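Local coordinates for FtsZ-like protein of unknown function (PDB 3C8L) that is of unknown function but is described as FtsZ-like and forms a four-chain assembly, at residues M91-R96 and M108-A113. Numbering follows the deposited sequence. Where two conformers were deposited one is given.
Sequences MIVQGR and MLIAIA
Val93 pairs with Met108 and Met91 with Ile110 where two antiparallel strands of a mixed beta sheet run side by side, the end of strand 81-94 lying against the start of strand 107-120. Both are hydrogen-bonded pairs, each closed by a ring of two backbone bonds. Val93 N reaches Met108 O at 2.9 Å, and Met108 N returns to Val93 O; in both bonds the donor lies in the plane of the carbonyl it meets. Around Met91 the ring is less even: Ile110 N lies nearly in line with the C=O of Met91, whereas Met91 N meets Ile110 O at 3.1 Å, tilted 22° from the carbonyl plane. Between the rings, Ile92 and Leu109 form the non-hydrogen-bonded pair, and Ile92 CA lies 3.4 Å from Met108 O in a CA-H...O contact.

The two sheet faces have different neighbours. Leu109 touches Pro22 at the start of helix 22-34, and its CD2 packs 4.0 Å from CG1 of Ile92; branched aliphatic chains suit this apolar layer, where both also touch Tyr64. Met91, Val93, Met108 and Ile110 share the other face. There the unbranched methionine side chains (present as selenomethionine) and Ile110 offer apolar surface to a second subunit, consistent with a subunit interface. In the conformer described here, one of two, Met108 bends at chi3 (-78°), with CE 3.8 Å from CG1 of Val93. The other valine branch, CG2, sits beside the backbone N and meets Ile110 CD1 at 3.9 Å, while that same CD1 lies 4.1 Å from CE of Met91.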
HETATM    1  N   MSE A  91       8.446  13.950  -3.140  1.00  8.97           N
HETATM    2  CA  MSE A  91       7.808  14.800  -4.136  1.00  8.79           C
HETATM    3  C   MSE A  91       6.915  15.856  -3.483  1.00  9.56           C
HETATM    4  O   MSE A  91       6.406  15.643  -2.383  1.00  9.86           O
HETATM    5  CB  MSE A  91       6.942  13.951  -5.094  1.00  9.54           C
HETATM    6  CG  MSE A  91       6.557  14.635  -6.399  1.00 10.49           C
HETATM    7 SE   MSE A  91       5.792  13.440  -7.712  0.75  9.15          SE
HETATM    8  CE  MSE A  91       4.087  13.660  -7.076  1.00  9.21           C
ATOM      9  N   ILE A  92       6.792  17.014  -4.128  1.00  9.80           N
ATOM     10  CA  ILE A  92       5.846  18.050  -3.716  1.00 10.42           C
ATOM     11  C   ILE A  92       4.723  18.073  -4.782  1.00 10.92           C
ATOM     12  O   ILE A  92       5.002  18.139  -5.985  1.00 12.25           O
ATOM     13  CB  ILE A  92       6.439  19.462  -3.706  1.00 11.71           C
ATOM     14  CG1 ILE A  92       7.559  19.534  -2.669  1.00 11.54           C
ATOM     15  CG2 ILE A  92       5.326  20.484  -3.420  1.00 12.36           C
ATOM     16  CD1 ILE A  92       8.355  20.866  -2.660  1.00 13.84           C
ATOM     17  N   VAL A  93       3.465  18.011  -4.343  1.00 11.00           N
ATOM     18  CA  VAL A  93       2.340  18.184  -5.250  1.00 12.00           C
ATOM     19  C   VAL A  93       1.854  19.635  -4.964  1.00 12.35           C
ATOM     20  O   VAL A  93       1.452  19.949  -3.837  1.00 12.92           O
ATOM     21  CB  VAL A  93       1.211  17.195  -4.996  1.00 12.32           C
ATOM     22  CG1 VAL A  93       0.064  17.469  -5.958  1.00 13.82           C
ATOM     23  CG2 VAL A  93       1.724  15.755  -5.117  1.00 13.45           C
ATOM     24  N   GLN A  94       1.941  20.496  -5.980  0.80 12.51           N
ATOM     25  CA  GLN A  94       1.493  21.889  -5.904  0.80 14.94           C
ATOM     26  C   GLN A  94       0.010  22.014  -6.169  0.80 15.25           C
ATOM     27  O   GLN A  94      -0.528  21.425  -7.105  0.80 16.64           O
ATOM     28  CB  GLN A  94       2.184  22.723  -6.987  0.80 17.26           C
ATOM     29  CG  GLN A  94       3.651  22.950  -6.793  0.80 20.10           C
ATOM     30  CD  GLN A  94       3.949  23.905  -5.653  0.80 21.52           C
ATOM     31  OE1 GLN A  94       3.089  24.688  -5.233  0.80 23.65           O
ATOM     32  NE2 GLN A  94       5.171  23.864  -5.164  0.80 22.49           N
ATOM     33  N   GLY A  95      -0.671  22.817  -5.375  1.00 15.70           N
ATOM     34  CA  GLY A  95      -2.085  23.021  -5.601  1.00 17.02           C
ATOM     35  C   GLY A  95      -2.601  24.036  -4.598  1.00 17.37           C
ATOM     36  O   GLY A  95      -2.223  24.005  -3.430  1.00 17.73           O
ATOM     37  N   ARG A  96      -3.492  24.910  -5.040  1.00 18.60           N
ATOM     38  CA  ARG A  96      -4.037  25.938  -4.168  1.00 20.22           C
ATOM     39  C   ARG A  96      -4.683  25.365  -2.903  1.00 20.32           C
ATOM     40  O   ARG A  96      -5.488  24.434  -2.966  1.00 20.53           O
ATOM     41  CB  ARG A  96      -5.063  26.756  -4.935  1.00 21.60           C
ATOM     42  CG  ARG A  96      -5.684  27.871  -4.114  1.00 22.84           C
HETATM   43  N   MSE A 108       1.439  19.598  -0.962  1.00 12.12           N
HETATM   44  CA  MSE A 108       1.269  18.289  -0.307  0.67 11.90           C
HETATM   45  C   MSE A 108       2.673  17.726  -0.404  1.00 10.30           C
HETATM   46  O   MSE A 108       3.285  17.763  -1.478  1.00 11.83           O
HETATM   47  CB  MSE A 108       0.288  17.313  -0.960  0.67 12.84           C
HETATM   48  CG  MSE A 108      -1.151  17.684  -0.878  0.67 13.68           C
HETATM   49 SE   MSE A 108      -2.272  16.142  -1.214  0.50 15.66          SE
HETATM   50  CE  MSE A 108      -2.079  16.145  -3.073  0.67 13.16           C
ATOM     51  N   LEU A 109       3.171  17.191   0.705  1.00  9.90           N
ATOM     52  CA  LEU A 109       4.510  16.641   0.780  1.00  9.27           C
ATOM     53  C   LEU A 109       4.474  15.127   0.864  1.00  8.85           C
ATOM     54  O   LEU A 109       3.783  14.559   1.731  1.00 10.10           O
ATOM     55  CB  LEU A 109       5.248  17.205   2.004  1.00 10.10           C
ATOM     56  CG  LEU A 109       5.205  18.739   2.157  1.00 10.87           C
ATOM     57  CD1 LEU A 109       6.003  19.157   3.417  1.00 12.20           C
ATOM     58  CD2 LEU A 109       5.736  19.448   0.924  1.00 12.27           C
ATOM     59  N   ILE A 110       5.258  14.485   0.005  1.00  8.36           N
ATOM     60  CA  ILE A 110       5.330  13.042  -0.057  1.00  8.38           C
ATOM     61  C   ILE A 110       6.733  12.564   0.291  1.00  8.04           C
ATOM     62  O   ILE A 110       7.723  13.004  -0.301  1.00  8.86           O
ATOM     63  CB  ILE A 110       4.894  12.510  -1.444  1.00  8.61           C
ATOM     64  CG1 ILE A 110       3.511  13.043  -1.825  1.00 10.17           C
ATOM     65  CG2 ILE A 110       4.945  10.991  -1.402  1.00 10.10           C
ATOM     66  CD1 ILE A 110       3.083  12.686  -3.220  1.00 10.89           C
ATOM     67  N   ALA A 111       6.823  11.703   1.311  1.00  7.91           N
ATOM     68  CA  ALA A 111       8.053  11.095   1.754  1.00  8.20           C
ATOM     69  C   ALA A 111       8.095   9.615   1.409  1.00  8.39           C
ATOM     70  O   ALA A 111       7.053   8.970   1.329  1.00  8.73           O
ATOM     71  CB  ALA A 111       8.187  11.186   3.322  1.00  9.02           C
ATOM     72  N   ILE A 112       9.319   9.144   1.239  1.00  8.34           N
ATOM     73  CA  ILE A 112       9.630   7.741   1.063  0.50  8.25           C
ATOM     74  C   ILE A 112      10.492   7.303   2.243  1.00  7.53           C
ATOM     75  O   ILE A 112      11.379   8.046   2.670  1.00  8.95           O
ATOM     76  CB  ILE A 112      10.432   7.518  -0.221  0.50  9.19           C
ATOM     77  CG1 ILE A 112       9.550   7.833  -1.420  0.50 10.36           C
ATOM     78  CG2 ILE A 112      10.991   6.083  -0.306  0.50  9.44           C
ATOM     79  CD1 ILE A 112      10.323   7.909  -2.658  0.50 11.24           C
ATOM     80  N   ALA A 113      10.233   6.105   2.774  1.00  8.25           N
ATOM     81  CA  ALA A 113      11.060   5.516   3.816  1.00  8.18           C
ATOM     82  C   ALA A 113      11.480   4.103   3.395  1.00  8.85           C
ATOM     83  O   ALA A 113      10.686   3.341   2.849  1.00  9.10           O
ATOM     84  CB  ALA A 113      10.361   5.445   5.204  1.00  9.70           C
TER